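Local coordinates for protein monooxygenase (PDB 2I7G) that probably acts as a flavin-dependent oxidoreductase of the luciferase-like monooxygenase family, built on a TIM barrel, at residues Met22-Tyr27 with Gly62-Gly67; Thr252-His257 with Phe325-Phe330. All blocks are in the same frame, centred on the assembly; numbering follows the deposited sequence. Where two conformers were deposited one is given.

Contact 1 (Met22-Tyr27 with Gly62-Gly67); sequences MELGLY and GLDVFG
L26 and F66 meet in the parallel pairing of strands 23-28 and 65-68, the first two strands of a TIM barrel, joined through helix 40-60 as a beta-alpha-beta unit. The packed side is apolar. L26 sets its CB over one face of the F66 ring, 4.2 Å from the ring centroid and offset toward the rim, a CH-pi contact. With CG beside the backbone N (chi1 -73°), L26 brings CD1 within 3.8 Å of L63 CD1 and equally near F66 CE1. I348 and Y351 of helix 341-363 and A58 of helix 40-60 also pack on L26, whose side chain thus lies between the sheet and the surrounding helices. Two backbone bonds hold the register here, L26 N to V65 O and G67 N to L26 O (2.8 Å).

Toward the start of the strands the contact is looser and wetter. The side chains of E23 and D64, both partly exposed, come nearest at their CB atoms, 4.1 Å apart, and the carboxylate of E23 has its partner in R329. A water joins M22 O to D64 OD2, the same oxygen that forms a salt bridge with R360. D64 nevertheless grips L24 at both ends of its backbone: D64 N donates to L24 O, while L24 N gives D64 OD2 a nearly straight bond of 2.8 Å (172° at the hydrogen), received on the anti lone pair of the carboxylate.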
HETATM    1  N   MSE B  22       8.301 -25.579 -13.332  1.00 36.96           N
HETATM    2  CA  MSE B  22       9.237 -24.646 -12.773  1.00 35.01           C
HETATM    3  C   MSE B  22       8.609 -23.258 -12.938  1.00 32.99           C
HETATM    4  O   MSE B  22       8.188 -22.901 -14.043  1.00 33.11           O
HETATM    5  CB  MSE B  22      10.530 -24.723 -13.590  1.00 35.21           C
HETATM    6  CG  MSE B  22      11.488 -23.571 -13.365  1.00 37.32           C
HETATM    7 SE   MSE B  22      12.198 -23.629 -11.559  0.75 39.16          SE
HETATM    8  CE  MSE B  22      13.538 -25.030 -11.774  1.00 36.31           C
ATOM      9  N   GLU B  23       8.532 -22.485 -11.865  1.00 29.80           N
ATOM     10  CA  GLU B  23       8.086 -21.119 -11.984  1.00 28.29           C
ATOM     11  C   GLU B  23       9.310 -20.220 -12.158  1.00 26.64           C
ATOM     12  O   GLU B  23      10.266 -20.319 -11.365  1.00 26.30           O
ATOM     13  CB  GLU B  23       7.380 -20.666 -10.700  1.00 27.94           C
ATOM     14  CG  GLU B  23       5.935 -21.121 -10.562  1.00 32.19           C
ATOM     15  CD  GLU B  23       5.317 -20.528  -9.287  1.00 33.48           C
ATOM     16  OE1 GLU B  23       5.940 -20.702  -8.210  1.00 35.81           O
ATOM     17  OE2 GLU B  23       4.223 -19.899  -9.372  1.00 40.48           O
ATOM     18  N   LEU B  24       9.300 -19.336 -13.152  0.50 24.82           N
ATOM     19  CA  LEU B  24      10.465 -18.452 -13.347  0.50 23.88           C
ATOM     20  C   LEU B  24      10.078 -17.001 -13.174  0.50 23.62           C
ATOM     21  O   LEU B  24       9.139 -16.526 -13.814  0.50 23.02           O
ATOM     22  CB  LEU B  24      11.092 -18.617 -14.735  0.50 24.15           C
ATOM     23  CG  LEU B  24      11.600 -19.977 -15.241  0.50 25.03           C
ATOM     24  CD1 LEU B  24      12.624 -20.598 -14.328  0.50 24.06           C
ATOM     25  CD2 LEU B  24      10.470 -20.957 -15.623  0.50 24.02           C
ATOM     26  N   GLY B  25      10.827 -16.298 -12.336  1.00 22.90           N
ATOM     27  CA  GLY B  25      10.490 -14.938 -12.028  1.00 21.84           C
ATOM     28  C   GLY B  25      11.668 -14.012 -11.835  1.00 21.13           C
ATOM     29  O   GLY B  25      12.852 -14.398 -12.008  1.00 21.13           O
ATOM     30  N   LEU B  26      11.322 -12.802 -11.423  1.00 21.16           N
ATOM     31  CA  LEU B  26      12.283 -11.704 -11.218  1.00 20.03           C
ATOM     32  C   LEU B  26      12.043 -11.136  -9.830  1.00 21.94           C
ATOM     33  O   LEU B  26      10.914 -11.219  -9.320  1.00 21.21           O
ATOM     34  CB  LEU B  26      12.035 -10.546 -12.189  1.00 21.91           C
ATOM     35  CG  LEU B  26      12.456 -10.811 -13.650  1.00 24.40           C
ATOM     36  CD1 LEU B  26      11.732  -9.885 -14.650  1.00 26.53           C
ATOM     37  CD2 LEU B  26      13.972 -10.722 -13.750  1.00 26.58           C
ATOM     38  N   TYR B  27      13.090 -10.581  -9.236  1.00 21.24           N
ATOM     39  CA  TYR B  27      12.897  -9.701  -8.050  1.00 23.41           C
ATOM     40  C   TYR B  27      13.851  -8.531  -8.086  1.00 23.06           C
ATOM     41  O   TYR B  27      14.901  -8.623  -8.731  1.00 23.45           O
ATOM     42  CB  TYR B  27      12.925 -10.464  -6.727  1.00 23.74           C
ATOM     43  CG  TYR B  27      14.267 -11.006  -6.278  1.00 24.32           C
ATOM     44  CD1 TYR B  27      14.892 -10.497  -5.128  1.00 26.70           C
ATOM     45  CD2 TYR B  27      14.906 -12.033  -6.986  1.00 24.75           C
ATOM     46  CE1 TYR B  27      16.109 -11.012  -4.691  1.00 26.51           C
ATOM     47  CE2 TYR B  27      16.150 -12.538  -6.567  1.00 26.37           C
ATOM     48  CZ  TYR B  27      16.741 -12.008  -5.425  1.00 26.97           C
ATOM     49  OH  TYR B  27      17.951 -12.514  -5.003  1.00 27.64           O
ATOM     50  N   GLY B  62       5.185 -13.392 -20.132  1.00 23.85           N
ATOM     51  CA  GLY B  62       4.800 -14.666 -19.532  1.00 23.86           C
ATOM     52  C   GLY B  62       5.665 -15.183 -18.388  1.00 23.20           C
ATOM     53  O   GLY B  62       5.621 -16.384 -18.082  1.00 23.20           O
ATOM     54  N   LEU B  63       6.422 -14.300 -17.738  1.00 22.58           N
ATOM     55  CA  LEU B  63       7.139 -14.677 -16.514  1.00 21.77           C
ATOM     56  C   LEU B  63       6.130 -14.870 -15.361  1.00 22.86           C
ATOM     57  O   LEU B  63       5.028 -14.269 -15.350  1.00 21.72           O
ATOM     58  CB  LEU B  63       8.211 -13.655 -16.164  1.00 22.42           C
ATOM     59  CG  LEU B  63       9.359 -13.741 -17.201  1.00 21.94           C
ATOM     60  CD1 LEU B  63      10.240 -12.478 -16.956  1.00 22.74           C
ATOM     61  CD2 LEU B  63      10.144 -15.087 -17.096  1.00 24.78           C
ATOM     62  N   ASP B  64       6.495 -15.743 -14.429  1.00 22.86           N
ATOM     63  CA  ASP B  64       5.531 -16.289 -13.457  1.00 22.75           C
ATOM     64  C   ASP B  64       5.383 -15.483 -12.197  1.00 22.07           C
ATOM     65  O   ASP B  64       4.318 -15.494 -11.586  1.00 22.04           O
ATOM     66  CB  ASP B  64       5.917 -17.725 -13.099  1.00 23.88           C
ATOM     67  CG  ASP B  64       5.871 -18.639 -14.321  1.00 28.02           C
ATOM     68  OD1 ASP B  64       4.778 -18.741 -14.938  1.00 25.56           O
ATOM     69  OD2 ASP B  64       6.923 -19.205 -14.679  1.00 26.39           O
ATOM     70  N   VAL B  65       6.463 -14.814 -11.776  1.00 21.01           N
ATOM     71  CA  VAL B  65       6.487 -14.147 -10.466  1.00 22.09           C
ATOM     72  C   VAL B  65       7.337 -12.899 -10.572  1.00 22.10           C
ATOM     73  O   VAL B  65       8.369 -12.908 -11.255  1.00 22.02           O
ATOM     74  CB  VAL B  65       7.180 -15.044  -9.388  1.00 22.47           C
ATOM     75  CG1 VAL B  65       7.265 -14.301  -8.036  1.00 23.09           C
ATOM     76  CG2 VAL B  65       6.496 -16.400  -9.274  1.00 24.91           C
ATOM     77  N   PHE B  66       6.908 -11.838  -9.882  1.00 20.93           N
ATOM     78  CA  PHE B  66       7.759 -10.669  -9.703  1.00 20.87           C
ATOM     79  C   PHE B  66       7.754 -10.262  -8.222  1.00 22.43           C
ATOM     80  O   PHE B  66       6.656 -10.078  -7.617  1.00 21.96           O
ATOM     81  CB  PHE B  66       7.248  -9.515 -10.603  1.00 21.23           C
ATOM     82  CG  PHE B  66       8.308  -8.455 -10.926  1.00 22.50           C
ATOM     83  CD1 PHE B  66       8.779  -8.316 -12.244  1.00 24.99           C
ATOM     84  CD2 PHE B  66       8.818  -7.639  -9.931  1.00 26.64           C
ATOM     85  CE1 PHE B  66       9.750  -7.364 -12.575  1.00 24.86           C
ATOM     86  CE2 PHE B  66       9.813  -6.667 -10.215  1.00 25.10           C
ATOM     87  CZ  PHE B  66      10.287  -6.534 -11.560  1.00 23.94           C
ATOM     88  N   GLY B  67       8.957 -10.131  -7.665  1.00 21.91           N
ATOM     89  CA  GLY B  67       9.144  -9.734  -6.243  1.00 21.59           C
ATOM     90  C   GLY B  67       9.758  -8.363  -6.030  1.00 22.11           C
ATOM     91  O   GLY B  67      10.649  -7.942  -6.795  1.00 22.67           O
TER
HETATM   92  O   HOH W   1       6.642 -21.620 -15.743  1.00 37.45           O

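Contact 2 (Thr252-His257 with Phe325-Phe330)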
ATOM      1  N   THR B 252      10.178 -25.100  -2.810  1.00 25.29           N
ATOM      2  CA  THR B 252      11.477 -24.472  -2.673  1.00 24.67           C
ATOM      3  C   THR B 252      11.735 -23.538  -3.841  1.00 24.07           C
ATOM      4  O   THR B 252      11.326 -23.789  -4.993  1.00 24.33           O
ATOM      5  CB  THR B 252      12.611 -25.530  -2.560  1.00 24.81           C
ATOM      6  OG1 THR B 252      12.581 -26.367  -3.719  1.00 26.83           O
ATOM      7  CG2 THR B 252      12.443 -26.418  -1.268  1.00 25.17           C
ATOM      8  N   SER B 253      12.461 -22.469  -3.562  1.00 23.00           N
ATOM      9  CA  SER B 253      12.879 -21.532  -4.589  1.00 23.15           C
ATOM     10  C   SER B 253      14.372 -21.263  -4.367  1.00 22.31           C
ATOM     11  O   SER B 253      14.899 -21.336  -3.224  1.00 21.41           O
ATOM     12  CB  SER B 253      12.094 -20.199  -4.423  1.00 23.42           C
ATOM     13  OG  SER B 253      12.466 -19.312  -5.454  1.00 29.97           O
ATOM     14  N   ILE B 254      15.055 -20.917  -5.449  1.00 22.35           N
ATOM     15  CA  ILE B 254      16.368 -20.284  -5.291  1.00 23.96           C
ATOM     16  C   ILE B 254      16.295 -18.851  -5.816  1.00 23.69           C
ATOM     17  O   ILE B 254      15.658 -18.576  -6.855  1.00 24.60           O
ATOM     18  CB  ILE B 254      17.532 -21.096  -5.903  1.00 23.66           C
ATOM     19  CG1 ILE B 254      17.436 -21.152  -7.446  1.00 24.16           C
ATOM     20  CG2 ILE B 254      17.636 -22.526  -5.222  1.00 22.48           C
ATOM     21  CD1 ILE B 254      18.607 -21.917  -8.129  1.00 23.90           C
ATOM     22  N   ASN B 255      16.924 -17.939  -5.080  1.00 23.65           N
ATOM     23  CA  ASN B 255      16.899 -16.513  -5.391  1.00 23.13           C
ATOM     24  C   ASN B 255      18.351 -16.135  -5.703  1.00 23.72           C
ATOM     25  O   ASN B 255      19.201 -16.241  -4.840  1.00 23.42           O
ATOM     26  CB  ASN B 255      16.458 -15.719  -4.166  1.00 23.11           C
ATOM     27  CG  ASN B 255      15.005 -15.948  -3.783  1.00 27.12           C
ATOM     28  OD1 ASN B 255      14.292 -16.746  -4.377  1.00 29.30           O
ATOM     29  ND2 ASN B 255      14.577 -15.235  -2.737  1.00 26.62           N
ATOM     30  N   VAL B 256      18.618 -15.728  -6.936  1.00 22.47           N
ATOM     31  CA  VAL B 256      19.986 -15.530  -7.387  1.00 22.90           C
ATOM     32  C   VAL B 256      20.137 -14.167  -8.085  1.00 23.39           C
ATOM     33  O   VAL B 256      19.145 -13.575  -8.571  1.00 24.88           O
ATOM     34  CB  VAL B 256      20.405 -16.657  -8.384  1.00 23.41           C
ATOM     35  CG1 VAL B 256      20.152 -18.018  -7.771  1.00 22.55           C
ATOM     36  CG2 VAL B 256      19.661 -16.549  -9.745  1.00 24.47           C
ATOM     37  N   HIS B 257      21.385 -13.720  -8.174  1.00 22.37           N
ATOM     38  CA  HIS B 257      21.705 -12.535  -8.950  1.00 23.75           C
ATOM     39  C   HIS B 257      22.164 -12.949 -10.328  1.00 23.55           C
ATOM     40  O   HIS B 257      22.730 -14.030 -10.502  1.00 22.19           O
ATOM     41  CB  HIS B 257      22.783 -11.721  -8.253  1.00 24.00           C
ATOM     42  CG  HIS B 257      22.336 -11.188  -6.929  1.00 28.62           C
ATOM     43  ND1 HIS B 257      22.854 -11.635  -5.730  1.00 34.89           N
ATOM     44  CD2 HIS B 257      21.366 -10.298  -6.609  1.00 33.67           C
ATOM     45  CE1 HIS B 257      22.246 -11.013  -4.731  1.00 32.79           C
ATOM     46  NE2 HIS B 257      21.355 -10.184  -5.236  1.00 32.86           N
ATOM     47  N   PHE B 325      18.983 -28.987  -7.058  1.00 24.14           N
ATOM     48  CA  PHE B 325      18.094 -28.497  -5.992  1.00 23.97           C
ATOM     49  C   PHE B 325      16.682 -29.076  -5.996  1.00 23.95           C
ATOM     50  O   PHE B 325      15.981 -29.002  -4.968  1.00 24.34           O
ATOM     51  CB  PHE B 325      17.931 -26.968  -6.107  1.00 23.05           C
ATOM     52  CG  PHE B 325      19.162 -26.199  -5.784  1.00 25.75           C
ATOM     53  CD1 PHE B 325      19.752 -26.303  -4.520  1.00 28.78           C
ATOM     54  CD2 PHE B 325      19.710 -25.328  -6.712  1.00 23.94           C
ATOM     55  CE1 PHE B 325      20.903 -25.545  -4.197  1.00 29.32           C
ATOM     56  CE2 PHE B 325      20.846 -24.577  -6.407  1.00 26.37           C
ATOM     57  CZ  PHE B 325      21.451 -24.684  -5.152  1.00 24.85           C
ATOM     58  N   LYS B 326      16.234 -29.510  -7.171  1.00 23.48           N
ATOM     59  CA  LYS B 326      14.838 -29.849  -7.466  1.00 24.86           C
ATOM     60  C   LYS B 326      13.900 -28.726  -7.025  1.00 23.99           C
ATOM     61  O   LYS B 326      12.820 -28.954  -6.483  1.00 24.71           O
ATOM     62  CB  LYS B 326      14.418 -31.194  -6.839  1.00 25.86           C
ATOM     63  CG  LYS B 326      15.331 -32.396  -7.171  1.00 29.97           C
ATOM     64  CD  LYS B 326      15.416 -32.639  -8.691  1.00 33.58           C
ATOM     65  CE  LYS B 326      16.234 -33.897  -9.019  1.00 32.97           C
ATOM     66  NZ  LYS B 326      15.888 -34.981  -8.030  1.00 37.68           N
ATOM     67  N   ASN B 327      14.344 -27.498  -7.226  1.00 23.01           N
ATOM     68  CA  ASN B 327      13.541 -26.356  -6.840  1.00 22.41           C
ATOM     69  C   ASN B 327      12.305 -26.185  -7.716  1.00 23.10           C
ATOM     70  O   ASN B 327      12.361 -26.424  -8.930  1.00 23.69           O
ATOM     71  CB  ASN B 327      14.395 -25.075  -6.891  1.00 21.84           C
ATOM     72  CG  ASN B 327      15.092 -24.859  -8.269  1.00 21.57           C
ATOM     73  OD1 ASN B 327      15.839 -25.716  -8.763  1.00 19.64           O
ATOM     74  ND2 ASN B 327      14.844 -23.702  -8.887  1.00 21.78           N
ATOM     75  N   ASP B 328      11.223 -25.710  -7.098  1.00 23.01           N
ATOM     76  CA  ASP B 328       9.934 -25.381  -7.774  1.00 23.70           C
ATOM     77  C   ASP B 328       9.901 -24.001  -8.432  1.00 23.28           C
ATOM     78  O   ASP B 328       9.074 -23.727  -9.309  1.00 24.48           O
ATOM     79  CB  ASP B 328       8.826 -25.400  -6.733  1.00 23.65           C
ATOM     80  CG  ASP B 328       8.719 -26.752  -6.081  1.00 27.04           C
ATOM     81  OD1 ASP B 328       8.324 -27.721  -6.766  1.00 31.45           O
ATOM     82  OD2 ASP B 328       9.099 -26.852  -4.901  1.00 29.71           O
ATOM     83  N   ARG B 329      10.784 -23.137  -7.972  1.00 22.78           N
ATOM     84  CA  ARG B 329      10.743 -21.761  -8.375  1.00 22.63           C
ATOM     85  C   ARG B 329      12.189 -21.230  -8.485  1.00 21.42           C
ATOM     86  O   ARG B 329      13.064 -21.669  -7.738  1.00 21.28           O
ATOM     87  CB  ARG B 329       9.877 -20.967  -7.366  1.00 23.38           C
ATOM     88  CG  ARG B 329       9.887 -19.446  -7.602  1.00 23.36           C
ATOM     89  CD  ARG B 329       8.993 -18.716  -6.560  1.00 25.72           C
ATOM     90  NE  ARG B 329       7.571 -18.929  -6.793  1.00 27.85           N
ATOM     91  CZ  ARG B 329       6.589 -18.284  -6.121  1.00 28.73           C
ATOM     92  NH1 ARG B 329       6.874 -17.412  -5.170  1.00 28.83           N
ATOM     93  NH2 ARG B 329       5.333 -18.505  -6.434  1.00 28.01           N
ATOM     94  N   PHE B 330      12.403 -20.323  -9.435  1.00 20.89           N
ATOM     95  CA  PHE B 330      13.703 -19.688  -9.698  1.00 20.58           C
ATOM     96  C   PHE B 330      13.448 -18.203  -9.829  1.00 21.24           C
ATOM     97  O   PHE B 330      12.684 -17.795 -10.718  1.00 21.75           O
ATOM     98  CB  PHE B 330      14.338 -20.245 -10.993  1.00 20.32           C
ATOM     99  CG  PHE B 330      15.581 -19.535 -11.418  1.00 22.66           C
ATOM    100  CD1 PHE B 330      16.826 -19.922 -10.893  1.00 23.10           C
ATOM    101  CD2 PHE B 330      15.526 -18.467 -12.337  1.00 19.96           C
ATOM    102  CE1 PHE B 330      18.002 -19.258 -11.249  1.00 21.23           C
ATOM    103  CE2 PHE B 330      16.720 -17.824 -12.753  1.00 20.77           C
ATOM    104  CZ  PHE B 330      17.955 -18.207 -12.186  1.00 22.32           C
TER
HETATM  105  O   HOH W   2      10.664 -28.576  -3.771  1.00 42.65           O
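R329 O is held from opposite faces of its carbonyl plane by I254 N, at 3.1 Å, and by N327 ND2, from two residues earlier in the same segment. The hydrogen bond from N327 ND2 is almost straight (177° at the hydrogen), although ND2 stands well above the carbonyl plane; S253 OG adds a weak third bond. N327 reaches forward to this oxygen because its CG sits between the backbone N and carbonyl carbon (chi1 54°). Just ahead of the paired residues, D328 binds T252 at both its N and its O: T252 N donates to the anti lone pair of D328 OD2 (2.9 Å), and T252 O receives D328 N. A water lies within bonding distance of T252 OG1 and the same carboxylate oxygen.

The apolar side is carried by I254. Its CG2 lies over one face of the F325 ring, 4.0 Å from the centroid, whereas CD1 meets the F330 ring at its edge, in plane. Farther along, V256 CG2 approaches F330 CZ to 3.4 Å.

The contact joins two barrel strands, 252-260 and 329-333, and includes the turn out of helix 311-325. F233 of helix 230-242 packs against T252, I254 and F325, while strand 217-220 pairs with the other edge of strand 252-260.

Overall arrangement
From the N terminus, strand 23-28 leads through helix 40-60 to strand 65-68, and contact 1 closes this short loop. The chain then lays down further barrel strands before reaching 252-260; contact 2 closes a longer, mostly helical excursion from there to 329-333. The two loops follow in series, neither nesting nor crossing. They meet in space because strand 329-333 pairs with strand 23-28, bringing the last barrel strand beside the first and closing the barrel. At this seam E23 OE1 forms a salt bridge with R329 NE at 2.8 Å, and the M22 side chain packs on N327. The contacts, centred about 11 Å apart, thus tie together four strands adjacent around the barrel: 65-68, 23-28, 329-333 and 252-260.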